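Local coordinates for protein putative secreted glycosylhydrolase (Parabacteroides distasonis ATCC 8503, PDB 3IMM) that is probably a secreted hydrolase of the 3-keto-disaccharide hydrolase family, with a sodium ion bound in the crystal, at residues 126-131 against 135-140; 47-52 against 66-71; 113-118 against 141-146; 146-151 against 174-179. All blocks are in the same frame, centred on the assembly; numbering follows the deposited sequence.

Overall arrangement
From the N terminus, interaction 2 comes first: strand 49-57 of the six-stranded sheet meets strand 62-69 of the five-stranded sheet, closing a short loop across the core of the sandwich. Interaction 3 then opens at 113-118, in the long loop after strand 80-85, and closes on strand 141-147. Nested within it lies interaction 1, the hairpin of strands 122-130 and 133-138. Interaction 4 follows in series, sharing Met146 with interaction 3, and ties the end of strand 141-147 to the loop leading into strand 179-182. Interactions 1 and 2 are joined by the Arg126-Asp52 salt bridge, and interactions 2 and 4 by a probable Cys69-Phe179 backbone bond.

Interaction 1: 126-131 against 135-140; sequences RIKCAG and MVILNG
Arg126 and Ile137 form a hydrogen-bonded antiparallel pair, their backbones joined by two nearly straight bonds: Arg126 N to Ile137 O at 2.9 Å and Ile137 N to Arg126 O at 2.8 Å. Two residues on, Lys128 and Met135 (selenomethionine) form a second such pair, with Lys128 N to Met135 O at 3.0 Å and Met135 N to Lys128 O at 2.9 Å. Between them Ile127 and Val136 make a non-hydrogen-bonded pair, where Ile127 CA comes within 3.3 Å of Met135 O in a CA-H...O contact.

The side chain of Arg126 runs alongside that of Ile137, both pointing the same way. Its CB, CG and CD each pass Ile137 CD1, CG and CD at 4.1 Å and CB slightly farther. With chi1 at 174°, CG is opposite the backbone N; the chain bends at chi3 and leaves Ile137 beyond CD, its strongest polar link being the NE salt bridge to Asp52. On the same face Lys128 lies beside Met135, a tentative contact that holds for one of two Met135 conformers.

Ile127 and Val136 point to the other face of the sheet and are buried, Ile127 touching Val65 of the opposing sheet. The hairpin lies inside the six-stranded sheet: strand 122-130 bonds to the interior strand 49-57 on one flank, and strand 133-138 to the outermost strand 141-147 on the other.

Interaction 2: 47-52 against 66-71; sequences ENFELD and VVYCTD
In the core between the two antiparallel sheets of the sandwich, Phe49 of strand 49-57 meets Val67 and Tyr68 of strand 62-69. Phe49 CZ lies 4.0 Å from Val67 CG1, and this methyl sits at the edge of the phenyl ring, near its plane. The neighbouring ring atom Phe49 CE2 is 4.0 Å from Tyr68 CE1, a contact at an oblique angle. A chi1 of 66° sets Phe49 CG between the backbone N and the carbonyl carbon and carries the ring across to the facing strand.

Such face-to-face packing of two sheets through apolar side chains is the core of the concanavalin-like sandwich, the clan to which this family belongs. At the start of the strand, Asn48 and Phe49 both face Cys129 of strand 122-130 in a G1 beta bulge. The chain of the other segment turns a corner at Tyr68; Val67 CG2 lies 4.1 Å above one face of the Tyr68 ring, toward its rim. The phenol reaches back toward the first sheet. A water gives a hydrogen bond to Tyr68 OH at 2.7 Å and accepts one from Asn48 N at 2.9 Å, while Tyr68 OH is also bonded to Gly131 O in the turn of the adjoining hairpin.

Interaction 3: 113-118 against 141-146; sequences DKVVKK and KKVTEM
Val115 spreads its two methyls over two side chains of strand 141-147. One of them, Val115 CG1, rests on the start of the Lys141 chain, 3.9 Å from Lys141 CG and slightly farther from its CB. The other, Val115 CG2, meets Val143 CG1 at 4.1 Å, the two valines lying alongside each other and running opposite ways. With chi1 of Val115 at 177°, CG1 stands opposite the backbone N and CG2 beside it, which divides the methyls between the two neighbours.

Lys141 contributes the aliphatic root of its side chain. Bending at chi2 (-79°), it then leads its ammonium away from the valine. The contact is therefore wholly apolar, with Val143 buried and Lys141 at the solvent-exposed margin. The loop is held in place by further bonds: Val115 O accepts from Asn139 ND2, and a backbone bond links Val143 with Val111.

On the strand, Lys142 NZ and Glu145 OE1 form a salt bridge of 3.0 Å, the nitrogen standing above the carboxylate plane. Val143 and Thr144 both face Val136, a classic beta bulge in an edge strand of the six-stranded sheet, against which the long loop following strand 80-85 packs.

Interaction 4: 146-151 against 174-179; sequences MDMSKW and LPTKGF
Met148, a selenomethionine, brings its terminal methyl against Leu174: Met148 CE lies 3.6 Å from Leu174 CB and 4.1 Å from Leu174 CD2. The two side chains cross at about a right angle, and the methyl meets the leucine at its root and at one branch. The selenium makes a second, looser contact, Met148 SE to Thr176 CG2 at 4.2 Å. The bend at chi3 (69°) turns CE out of the line of the otherwise extended chain and toward Leu174.

Around this first shell, Met148 also touches Ile134 and both Met148 and Leu174 touch Val80, while Tyr68 packs against Met148 and Thr176. Strands of both sheets thus contribute to the cluster where the end of strand 141-147 meets the loop before strand 179-182.

The backbone carrying Met148 is set by a short 3-10 segment, 148-150, with Lys150 N bonded to Asp147 O and Trp151 N to Met148 O. Asp147 starts it with an Asx turn: OD1 accepts Ser149 N at 3.0 Å and Ser149 OG at 2.6 Å, both from the same face of the carboxylate and well out of its plane. Two donors on a single oxygen should hold the aspartate firmly. Trp151 closes the segment, with Met146 CE above one face of its indole, near the rim, and NE1 bonded to Asn157 OD1.

The contact across the segments rests on hydrocarbon and selenium surfaces, so its hold probably comes from shape fit and dispersion, and none of the polar bonds of the 3-10 turn reaches across to 174-179.

Interaction 1: 126-131 against 135-140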
loop_
_atom_site.group_PDB
_atom_site.type_symbol
_atom_site.label_atom_id
_atom_site.label_comp_id
_atom_site.label_asym_id
_atom_site.label_seq_id
_atom_site.Cartn_x
_atom_site.Cartn_y
_atom_site.Cartn_z
ATOM N N ARG A 126 7.713 3.454 -5.463
ATOM C CA ARG A 126 7.169 3.017 -6.755
ATOM C C ARG A 126 6.707 1.546 -6.649
ATOM O O ARG A 126 7.445 0.675 -6.154
ATOM C CB ARG A 126 8.217 3.163 -7.851
ATOM C CG ARG A 126 7.761 2.591 -9.198
ATOM C CD ARG A 126 8.663 3.022 -10.290
ATOM N NE ARG A 126 8.601 4.473 -10.497
ATOM C CZ ARG A 126 9.426 5.164 -11.291
ATOM N NH1 ARG A 126 10.344 4.562 -12.028
ATOM N NH2 ARG A 126 9.312 6.473 -11.357
ATOM N N ILE A 127 5.482 1.286 -7.072
ATOM C CA ILE A 127 4.909 -0.065 -7.033
ATOM C C ILE A 127 4.594 -0.432 -8.471
ATOM O O ILE A 127 3.822 0.244 -9.112
ATOM C CB ILE A 127 3.648 -0.147 -6.167
ATOM C CG1 ILE A 127 3.912 0.443 -4.783
ATOM C CG2 ILE A 127 3.174 -1.577 -6.022
ATOM C CD1 ILE A 127 2.621 0.663 -3.982
ATOM N N LYS A 128 5.235 -1.471 -8.976
ATOM C CA LYS A 128 5.019 -1.958 -10.327
ATOM C C LYS A 128 4.148 -3.197 -10.225
ATOM O O LYS A 128 4.519 -4.192 -9.583
ATOM C CB LYS A 128 6.342 -2.282 -11.054
ATOM C CG LYS A 128 7.357 -1.133 -11.070
ATOM C CD LYS A 128 8.581 -1.399 -11.977
ATOM C CE LYS A 128 8.439 -0.769 -13.342
ATOM N NZ LYS A 128 9.497 -1.167 -14.302
ATOM N N CYS A 129 2.977 -3.114 -10.856
ATOM C CA CYS A 129 1.979 -4.160 -10.762
ATOM C C CYS A 129 1.725 -4.765 -12.135
ATOM O O CYS A 129 0.939 -4.262 -12.924
ATOM C CB CYS A 129 0.720 -3.606 -10.151
ATOM S SG CYS A 129 0.900 -3.138 -8.406
ATOM N N ALA A 130 2.415 -5.861 -12.404
ATOM C CA ALA A 130 2.413 -6.493 -13.707
ATOM C C ALA A 130 1.772 -7.862 -13.572
ATOM O O ALA A 130 2.449 -8.864 -13.381
ATOM C CB ALA A 130 3.871 -6.584 -14.273
ATOM N N GLY A 131 0.442 -7.900 -13.655
ATOM C CA GLY A 131 -0.301 -9.116 -13.331
ATOM C C GLY A 131 0.115 -9.669 -11.970
ATOM O O GLY A 131 0.086 -8.952 -10.962
HETATM N N MSE A 135 6.383 -5.439 -7.668
HETATM C CA MSE A 135 7.676 -4.998 -7.177
HETATM C C MSE A 135 7.487 -3.715 -6.377
HETATM O O MSE A 135 6.692 -2.847 -6.759
HETATM C CB MSE A 135 8.635 -4.752 -8.347
HETATM C CG MSE A 135 9.872 -3.976 -7.974
HETATM SE SE MSE A 135 11.054 -3.697 -9.499
HETATM C CE MSE A 135 11.548 -5.562 -9.890
ATOM N N VAL A 136 8.207 -3.595 -5.264
ATOM C CA VAL A 136 8.185 -2.362 -4.498
ATOM C C VAL A 136 9.598 -1.784 -4.472
ATOM O O VAL A 136 10.563 -2.431 -4.059
ATOM C CB VAL A 136 7.632 -2.552 -3.091
ATOM C CG1 VAL A 136 7.580 -1.245 -2.361
ATOM C CG2 VAL A 136 6.250 -3.214 -3.133
ATOM N N ILE A 137 9.693 -0.524 -4.877
ATOM C CA ILE A 137 10.919 0.185 -4.848
ATOM C C ILE A 137 10.709 1.307 -3.852
ATOM O O ILE A 137 9.832 2.132 -4.055
ATOM C CB ILE A 137 11.263 0.727 -6.245
ATOM C CG1 ILE A 137 11.279 -0.426 -7.272
ATOM C CG2 ILE A 137 12.625 1.468 -6.189
ATOM C CD1 ILE A 137 10.760 -0.089 -8.586
ATOM N N LEU A 138 11.511 1.345 -2.793
ATOM C CA LEU A 138 11.347 2.334 -1.702
ATOM C C LEU A 138 12.651 3.145 -1.595
ATOM O O LEU A 138 13.708 2.571 -1.457
ATOM C CB LEU A 138 11.032 1.601 -0.398
ATOM C CG LEU A 138 10.906 2.414 0.891
ATOM C CD1 LEU A 138 9.836 3.492 0.722
ATOM C CD2 LEU A 138 10.594 1.515 2.077
ATOM N N ASN A 139 12.571 4.470 -1.727
ATOM C CA ASN A 139 13.741 5.319 -1.675
ATOM C C ASN A 139 14.878 4.838 -2.599
ATOM O O ASN A 139 16.053 4.871 -2.250
ATOM C CB ASN A 139 14.179 5.504 -0.206
ATOM C CG ASN A 139 13.113 6.198 0.602
ATOM O OD1 ASN A 139 12.377 7.047 0.054
ATOM N ND2 ASN A 139 12.936 5.796 1.854
ATOM N N GLY A 140 14.485 4.387 -3.785
ATOM C CA GLY A 140 15.405 3.929 -4.784
ATOM C C GLY A 140 15.944 2.529 -4.572
ATOM O O GLY A 140 16.793 2.111 -5.308
#

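Interaction 2: 47-52 against 66-71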
loop_
_atom_site.group_PDB
_atom_site.type_symbol
_atom_site.label_atom_id
_atom_site.label_comp_id
_atom_site.label_asym_id
_atom_site.label_seq_id
_atom_site.Cartn_x
_atom_site.Cartn_y
_atom_site.Cartn_z
ATOM N N GLU A 47 -4.821 -2.267 -14.054
ATOM C CA GLU A 47 -3.907 -3.396 -14.106
ATOM C C GLU A 47 -2.713 -2.983 -14.949
ATOM O O GLU A 47 -2.809 -2.022 -15.760
ATOM C CB GLU A 47 -4.573 -4.623 -14.725
ATOM C CG GLU A 47 -5.127 -4.397 -16.111
ATOM C CD GLU A 47 -5.801 -5.630 -16.664
ATOM O OE1 GLU A 47 -5.709 -6.714 -16.023
ATOM O OE2 GLU A 47 -6.419 -5.519 -17.750
ATOM N N ASN A 48 -1.598 -3.680 -14.772
ATOM C CA ASN A 48 -0.416 -3.461 -15.648
ATOM C C ASN A 48 0.022 -2.006 -15.625
ATOM O O ASN A 48 0.043 -1.302 -16.638
ATOM C CB ASN A 48 -0.710 -3.940 -17.080
ATOM C CG ASN A 48 -0.949 -5.423 -17.125
ATOM O OD1 ASN A 48 -0.224 -6.190 -16.466
ATOM N ND2 ASN A 48 -1.966 -5.847 -17.873
ATOM N N PHE A 49 0.361 -1.583 -14.420
ATOM C CA PHE A 49 0.655 -0.215 -14.124
ATOM C C PHE A 49 1.834 -0.087 -13.154
ATOM O O PHE A 49 2.248 -1.048 -12.551
ATOM C CB PHE A 49 -0.597 0.438 -13.534
ATOM C CG PHE A 49 -1.005 -0.092 -12.202
ATOM C CD1 PHE A 49 -0.405 0.374 -11.027
ATOM C CD2 PHE A 49 -2.031 -1.023 -12.101
ATOM C CE1 PHE A 49 -0.817 -0.107 -9.773
ATOM C CE2 PHE A 49 -2.422 -1.520 -10.864
ATOM C CZ PHE A 49 -1.819 -1.060 -9.702
ATOM N N GLU A 50 2.391 1.116 -13.097
ATOM C CA GLU A 50 3.265 1.513 -12.029
ATOM C C GLU A 50 2.708 2.747 -11.335
ATOM O O GLU A 50 2.266 3.745 -11.998
ATOM C CB GLU A 50 4.709 1.720 -12.495
ATOM C CG GLU A 50 4.924 2.641 -13.595
ATOM C CD GLU A 50 6.368 2.617 -14.091
ATOM O OE1 GLU A 50 7.239 2.049 -13.419
ATOM O OE2 GLU A 50 6.618 3.157 -15.166
ATOM N N LEU A 51 2.689 2.649 -10.004
ATOM C CA LEU A 51 2.150 3.666 -9.131
ATOM C C LEU A 51 3.338 4.265 -8.390
ATOM O O LEU A 51 4.143 3.540 -7.825
ATOM C CB LEU A 51 1.126 3.018 -8.185
ATOM C CG LEU A 51 0.497 3.827 -7.043
ATOM C CD1 LEU A 51 -0.447 4.892 -7.594
ATOM C CD2 LEU A 51 -0.237 2.910 -6.054
ATOM N N ASP A 52 3.452 5.590 -8.437
ATOM C CA ASP A 52 4.437 6.367 -7.682
ATOM C C ASP A 52 3.719 7.208 -6.648
ATOM O O ASP A 52 2.620 7.767 -6.912
ATOM C CB ASP A 52 5.157 7.348 -8.602
ATOM C CG ASP A 52 6.489 6.874 -9.036
ATOM O OD1 ASP A 52 6.668 5.679 -9.220
ATOM O OD2 ASP A 52 7.352 7.721 -9.196
ATOM N N VAL A 66 -3.338 0.012 -1.285
ATOM C CA VAL A 66 -4.125 -1.152 -1.677
ATOM C C VAL A 66 -4.228 -1.183 -3.187
ATOM O O VAL A 66 -4.520 -0.180 -3.793
ATOM C CB VAL A 66 -5.508 -1.139 -1.003
ATOM C CG1 VAL A 66 -6.329 -2.346 -1.395
ATOM C CG2 VAL A 66 -5.318 -1.110 0.530
ATOM N N VAL A 67 -3.938 -2.325 -3.788
ATOM C CA VAL A 67 -4.047 -2.498 -5.248
ATOM C C VAL A 67 -4.915 -3.720 -5.508
ATOM O O VAL A 67 -5.204 -4.530 -4.587
ATOM C CB VAL A 67 -2.655 -2.623 -5.956
ATOM C CG1 VAL A 67 -1.811 -1.347 -5.715
ATOM C CG2 VAL A 67 -1.868 -3.912 -5.507
ATOM N N TYR A 68 -5.387 -3.830 -6.743
ATOM C CA TYR A 68 -6.115 -5.007 -7.175
ATOM C C TYR A 68 -7.353 -5.247 -6.316
ATOM O O TYR A 68 -7.701 -6.406 -6.010
ATOM C CB TYR A 68 -5.185 -6.249 -7.099
ATOM C CG TYR A 68 -3.986 -6.276 -8.007
ATOM C CD1 TYR A 68 -3.845 -5.373 -9.045
ATOM C CD2 TYR A 68 -3.017 -7.301 -7.884
ATOM C CE1 TYR A 68 -2.768 -5.424 -9.886
ATOM C CE2 TYR A 68 -1.941 -7.377 -8.756
ATOM C CZ TYR A 68 -1.830 -6.443 -9.755
ATOM O OH TYR A 68 -0.792 -6.484 -10.645
ATOM N N CYS A 69 -8.012 -4.170 -5.910
ATOM C CA CYS A 69 -9.188 -4.288 -5.063
ATOM C C CYS A 69 -10.428 -4.519 -5.900
ATOM O O CYS A 69 -10.771 -3.707 -6.723
ATOM C CB CYS A 69 -9.373 -3.068 -4.156
ATOM S SG CYS A 69 -10.807 -3.230 -3.150
ATOM N N THR A 70 -11.097 -5.647 -5.670
ATOM C CA THR A 70 -12.248 -6.035 -6.475
ATOM C C THR A 70 -13.554 -5.735 -5.728
ATOM O O THR A 70 -14.632 -5.920 -6.285
ATOM C CB THR A 70 -12.176 -7.535 -6.870
ATOM O OG1 THR A 70 -12.108 -8.342 -5.691
ATOM C CG2 THR A 70 -10.940 -7.825 -7.759
ATOM N N ASP A 71 -13.446 -5.192 -4.513
ATOM C CA ASP A 71 -14.602 -4.787 -3.741
ATOM C C ASP A 71 -14.167 -3.735 -2.755
ATOM O O ASP A 71 -13.498 -4.055 -1.780
ATOM C CB ASP A 71 -15.131 -6.010 -2.987
ATOM C CG ASP A 71 -16.438 -5.744 -2.240
ATOM O OD1 ASP A 71 -16.688 -4.595 -1.791
ATOM O OD2 ASP A 71 -17.195 -6.715 -2.087
HETATM O O HOH W 1 -1.749 -6.057 -13.162
#

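Interaction 3: 113-118 against 141-146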
loop_
_atom_site.group_PDB
_atom_site.type_symbol
_atom_site.label_atom_id
_atom_site.label_comp_id
_atom_site.label_asym_id
_atom_site.label_seq_id
_atom_site.Cartn_x
_atom_site.Cartn_y
_atom_site.Cartn_z
ATOM N N ASP A 113 15.068 -3.738 6.105
ATOM C CA ASP A 113 14.180 -2.757 6.739
ATOM C C ASP A 113 15.007 -1.519 7.055
ATOM O O ASP A 113 16.228 -1.474 6.817
ATOM C CB ASP A 113 13.407 -3.300 7.976
ATOM C CG ASP A 113 14.296 -3.450 9.232
ATOM O OD1 ASP A 113 15.538 -3.699 9.078
ATOM O OD2 ASP A 113 13.745 -3.328 10.364
ATOM N N LYS A 114 14.288 -0.530 7.575
ATOM C CA LYS A 114 14.801 0.793 7.815
ATOM C C LYS A 114 15.424 1.371 6.534
ATOM O O LYS A 114 16.343 2.181 6.575
ATOM C CB LYS A 114 15.756 0.764 8.996
ATOM C CG LYS A 114 15.124 0.287 10.286
ATOM C CD LYS A 114 16.133 0.441 11.445
ATOM C CE LYS A 114 15.550 -0.066 12.747
ATOM N NZ LYS A 114 16.254 0.552 13.905
ATOM N N VAL A 115 14.864 0.985 5.395
ATOM C CA VAL A 115 15.003 1.784 4.164
ATOM C C VAL A 115 14.101 3.044 4.241
ATOM O O VAL A 115 14.406 4.083 3.670
ATOM C CB VAL A 115 14.703 0.931 2.945
ATOM C CG1 VAL A 115 14.772 1.757 1.646
ATOM C CG2 VAL A 115 15.695 -0.288 2.933
ATOM N N VAL A 116 12.983 2.940 4.941
ATOM C CA VAL A 116 12.116 4.070 5.167
ATOM C C VAL A 116 12.899 5.050 6.018
ATOM O O VAL A 116 13.703 4.671 6.860
ATOM C CB VAL A 116 10.783 3.662 5.866
ATOM C CG1 VAL A 116 11.034 3.134 7.270
ATOM C CG2 VAL A 116 9.791 4.839 5.910
ATOM N N LYS A 117 12.694 6.337 5.757
ATOM C CA LYS A 117 13.364 7.377 6.525
ATOM C C LYS A 117 12.650 7.545 7.846
ATOM O O LYS A 117 11.614 6.919 8.097
ATOM C CB LYS A 117 13.419 8.660 5.705
ATOM C CG LYS A 117 14.359 8.494 4.538
ATOM C CD LYS A 117 14.249 9.615 3.593
ATOM C CE LYS A 117 15.261 9.484 2.455
ATOM N NZ LYS A 117 14.972 10.555 1.423
ATOM N N LYS A 118 13.222 8.367 8.709
ATOM C CA LYS A 118 12.662 8.602 10.045
ATOM C C LYS A 118 11.433 9.492 9.958
ATOM O O LYS A 118 11.278 10.189 8.975
ATOM C CB LYS A 118 13.730 9.229 10.951
ATOM C CG LYS A 118 14.800 8.209 11.339
ATOM C CD LYS A 118 15.658 8.715 12.467
ATOM C CE LYS A 118 16.743 7.703 12.819
ATOM N NZ LYS A 118 17.932 8.408 13.414
ATOM N N LYS A 141 15.434 1.796 -3.593
ATOM C CA LYS A 141 15.891 0.415 -3.302
ATOM C C LYS A 141 14.803 -0.578 -3.632
ATOM O O LYS A 141 13.656 -0.447 -3.158
ATOM C CB LYS A 141 16.226 0.241 -1.840
ATOM C CG LYS A 141 17.254 1.196 -1.265
ATOM C CD LYS A 141 18.658 0.802 -1.613
ATOM C CE LYS A 141 19.704 1.726 -1.007
ATOM N NZ LYS A 141 21.009 1.810 -1.787
ATOM N N LYS A 142 15.150 -1.592 -4.425
ATOM C CA LYS A 142 14.234 -2.681 -4.683
ATOM C C LYS A 142 14.105 -3.521 -3.413
ATOM O O LYS A 142 14.982 -4.334 -3.110
ATOM C CB LYS A 142 14.739 -3.510 -5.857
ATOM C CG LYS A 142 13.767 -4.571 -6.330
ATOM C CD LYS A 142 14.062 -4.981 -7.781
ATOM C CE LYS A 142 15.287 -5.816 -7.935
ATOM N NZ LYS A 142 15.416 -6.878 -6.906
ATOM N N VAL A 143 13.001 -3.347 -2.699
ATOM C CA VAL A 143 12.813 -4.009 -1.422
ATOM C C VAL A 143 11.960 -5.284 -1.471
ATOM O O VAL A 143 12.157 -6.161 -0.662
ATOM C CB VAL A 143 12.308 -3.058 -0.307
ATOM C CG1 VAL A 143 13.404 -2.013 -0.022
ATOM C CG2 VAL A 143 11.008 -2.389 -0.662
ATOM N N THR A 144 11.059 -5.401 -2.436
ATOM C CA THR A 144 10.066 -6.472 -2.408
ATOM C C THR A 144 9.719 -6.850 -3.815
ATOM O O THR A 144 9.513 -5.986 -4.669
ATOM C CB THR A 144 8.792 -6.022 -1.622
ATOM O OG1 THR A 144 9.210 -5.540 -0.342
ATOM C CG2 THR A 144 7.759 -7.156 -1.465
ATOM N N GLU A 145 9.665 -8.155 -4.049
ATOM C CA GLU A 145 9.301 -8.725 -5.357
ATOM C C GLU A 145 8.472 -9.961 -5.100
ATOM O O GLU A 145 8.988 -10.980 -4.639
ATOM C CB GLU A 145 10.530 -9.141 -6.158
ATOM C CG GLU A 145 10.953 -8.136 -7.149
ATOM C CD GLU A 145 12.086 -8.600 -7.998
ATOM O OE1 GLU A 145 13.190 -8.751 -7.469
ATOM O OE2 GLU A 145 11.852 -8.824 -9.192
HETATM N N MSE A 146 7.190 -9.867 -5.404
HETATM C CA MSE A 146 6.268 -10.943 -5.169
HETATM C C MSE A 146 5.845 -11.518 -6.496
HETATM O O MSE A 146 5.412 -10.788 -7.383
HETATM C CB MSE A 146 5.003 -10.411 -4.493
HETATM C CG MSE A 146 3.898 -11.463 -4.429
HETATM SE SE MSE A 146 2.454 -10.995 -3.222
HETATM C CE MSE A 146 3.099 -11.645 -1.610
#

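Interaction 4: 146-151 against 174-179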
loop_
_atom_site.group_PDB
_atom_site.type_symbol
_atom_site.label_atom_id
_atom_site.label_comp_id
_atom_site.label_asym_id
_atom_site.label_seq_id
_atom_site.Cartn_x
_atom_site.Cartn_y
_atom_site.Cartn_z
HETATM N N MSE A 146 7.190 -9.867 -5.404
HETATM C CA MSE A 146 6.268 -10.943 -5.169
HETATM C C MSE A 146 5.845 -11.518 -6.496
HETATM O O MSE A 146 5.412 -10.788 -7.383
HETATM C CB MSE A 146 5.003 -10.411 -4.493
HETATM C CG MSE A 146 3.898 -11.463 -4.429
HETATM SE SE MSE A 146 2.454 -10.995 -3.222
HETATM C CE MSE A 146 3.099 -11.645 -1.610
ATOM N N ASP A 147 5.893 -12.835 -6.598
ATOM C CA ASP A 147 5.109 -13.574 -7.622
ATOM C C ASP A 147 3.937 -14.272 -6.931
ATOM O O ASP A 147 4.099 -15.326 -6.363
ATOM C CB ASP A 147 5.992 -14.597 -8.356
ATOM C CG ASP A 147 5.232 -15.381 -9.453
ATOM O OD1 ASP A 147 3.977 -15.396 -9.511
ATOM O OD2 ASP A 147 5.928 -16.054 -10.224
HETATM N N MSE A 148 2.747 -13.708 -7.089
HETATM C CA MSE A 148 1.515 -14.169 -6.449
HETATM C C MSE A 148 1.156 -15.620 -6.725
HETATM O O MSE A 148 0.405 -16.223 -5.946
HETATM C CB MSE A 148 0.326 -13.252 -6.840
HETATM C CG MSE A 148 0.520 -11.830 -6.427
HETATM SE SE MSE A 148 -0.781 -10.646 -7.123
HETATM C CE MSE A 148 -2.344 -11.248 -6.123
ATOM N N SER A 149 1.703 -16.195 -7.797
ATOM C CA SER A 149 1.410 -17.587 -8.155
ATOM C C SER A 149 1.973 -18.552 -7.134
ATOM O O SER A 149 1.458 -19.644 -7.027
ATOM C CB SER A 149 1.889 -17.953 -9.569
ATOM O OG SER A 149 3.273 -17.871 -9.664
ATOM N N LYS A 150 2.968 -18.124 -6.346
ATOM C CA LYS A 150 3.529 -18.953 -5.277
ATOM C C LYS A 150 2.609 -19.050 -4.085
ATOM O O LYS A 150 2.755 -19.947 -3.266
ATOM C CB LYS A 150 4.864 -18.409 -4.790
ATOM C CG LYS A 150 5.973 -18.393 -5.846
ATOM C CD LYS A 150 7.229 -17.622 -5.349
ATOM C CE LYS A 150 8.068 -18.420 -4.330
ATOM N NZ LYS A 150 8.759 -17.474 -3.376
ATOM N N TRP A 151 1.665 -18.127 -3.962
ATOM C CA TRP A 151 0.795 -18.075 -2.773
ATOM C C TRP A 151 -0.439 -18.958 -3.009
ATOM O O TRP A 151 -1.561 -18.459 -3.201
ATOM C CB TRP A 151 0.407 -16.619 -2.463
ATOM C CG TRP A 151 1.394 -15.948 -1.566
ATOM C CD1 TRP A 151 1.260 -15.730 -0.219
ATOM C CD2 TRP A 151 2.694 -15.469 -1.931
ATOM N NE1 TRP A 151 2.405 -15.135 0.265
ATOM C CE2 TRP A 151 3.301 -14.978 -0.768
ATOM C CE3 TRP A 151 3.404 -15.425 -3.116
ATOM C CZ2 TRP A 151 4.581 -14.452 -0.769
ATOM C CZ3 TRP A 151 4.686 -14.867 -3.110
ATOM C CH2 TRP A 151 5.246 -14.385 -1.952
ATOM N N LEU A 174 -6.051 -14.682 -6.701
ATOM C CA LEU A 174 -6.532 -13.310 -6.682
ATOM C C LEU A 174 -6.436 -12.699 -8.101
ATOM O O LEU A 174 -5.435 -12.925 -8.820
ATOM C CB LEU A 174 -5.740 -12.491 -5.648
ATOM C CG LEU A 174 -6.532 -11.852 -4.499
ATOM C CD1 LEU A 174 -7.397 -12.802 -3.767
ATOM C CD2 LEU A 174 -5.596 -11.151 -3.583
ATOM N N PRO A 175 -7.511 -12.011 -8.536
ATOM C CA PRO A 175 -7.431 -11.167 -9.728
ATOM C C PRO A 175 -6.344 -10.086 -9.617
ATOM O O PRO A 175 -6.078 -9.566 -8.510
ATOM C CB PRO A 175 -8.825 -10.519 -9.795
ATOM C CG PRO A 175 -9.730 -11.463 -9.039
ATOM C CD PRO A 175 -8.875 -12.041 -7.956
ATOM N N THR A 176 -5.793 -9.701 -10.775
ATOM C CA THR A 176 -4.687 -8.774 -10.862
ATOM C C THR A 176 -5.134 -7.478 -11.571
ATOM O O THR A 176 -4.419 -6.869 -12.378
ATOM C CB THR A 176 -3.489 -9.475 -11.500
ATOM O OG1 THR A 176 -3.796 -9.861 -12.856
ATOM C CG2 THR A 176 -3.130 -10.705 -10.664
ATOM N N LYS A 177 -6.358 -7.100 -11.251
ATOM C CA LYS A 177 -6.993 -5.881 -11.715
ATOM C C LYS A 177 -7.982 -5.444 -10.630
ATOM O O LYS A 177 -8.723 -6.273 -10.090
ATOM C CB LYS A 177 -7.751 -6.140 -13.036
ATOM C CG LYS A 177 -8.666 -4.963 -13.442
ATOM C CD LYS A 177 -9.224 -5.048 -14.869
ATOM C CE LYS A 177 -10.206 -3.910 -15.093
ATOM N NZ LYS A 177 -10.942 -3.977 -16.403
ATOM N N GLY A 178 -8.027 -4.149 -10.350
ATOM C CA GLY A 178 -9.059 -3.586 -9.478
ATOM C C GLY A 178 -8.745 -2.163 -9.074
ATOM O O GLY A 178 -7.862 -1.509 -9.640
ATOM N N PHE A 179 -9.452 -1.693 -8.059
ATOM C CA PHE A 179 -9.311 -0.317 -7.621
ATOM C C PHE A 179 -8.010 -0.181 -6.819
ATOM O O PHE A 179 -7.507 -1.173 -6.292
ATOM C CB PHE A 179 -10.514 0.116 -6.791
ATOM C CG PHE A 179 -11.817 -0.050 -7.505
ATOM C CD1 PHE A 179 -12.277 0.927 -8.352
ATOM C CD2 PHE A 179 -12.576 -1.195 -7.346
ATOM C CE1 PHE A 179 -13.465 0.774 -9.003
ATOM C CE2 PHE A 179 -13.795 -1.349 -8.002
ATOM C CZ PHE A 179 -14.224 -0.364 -8.831
#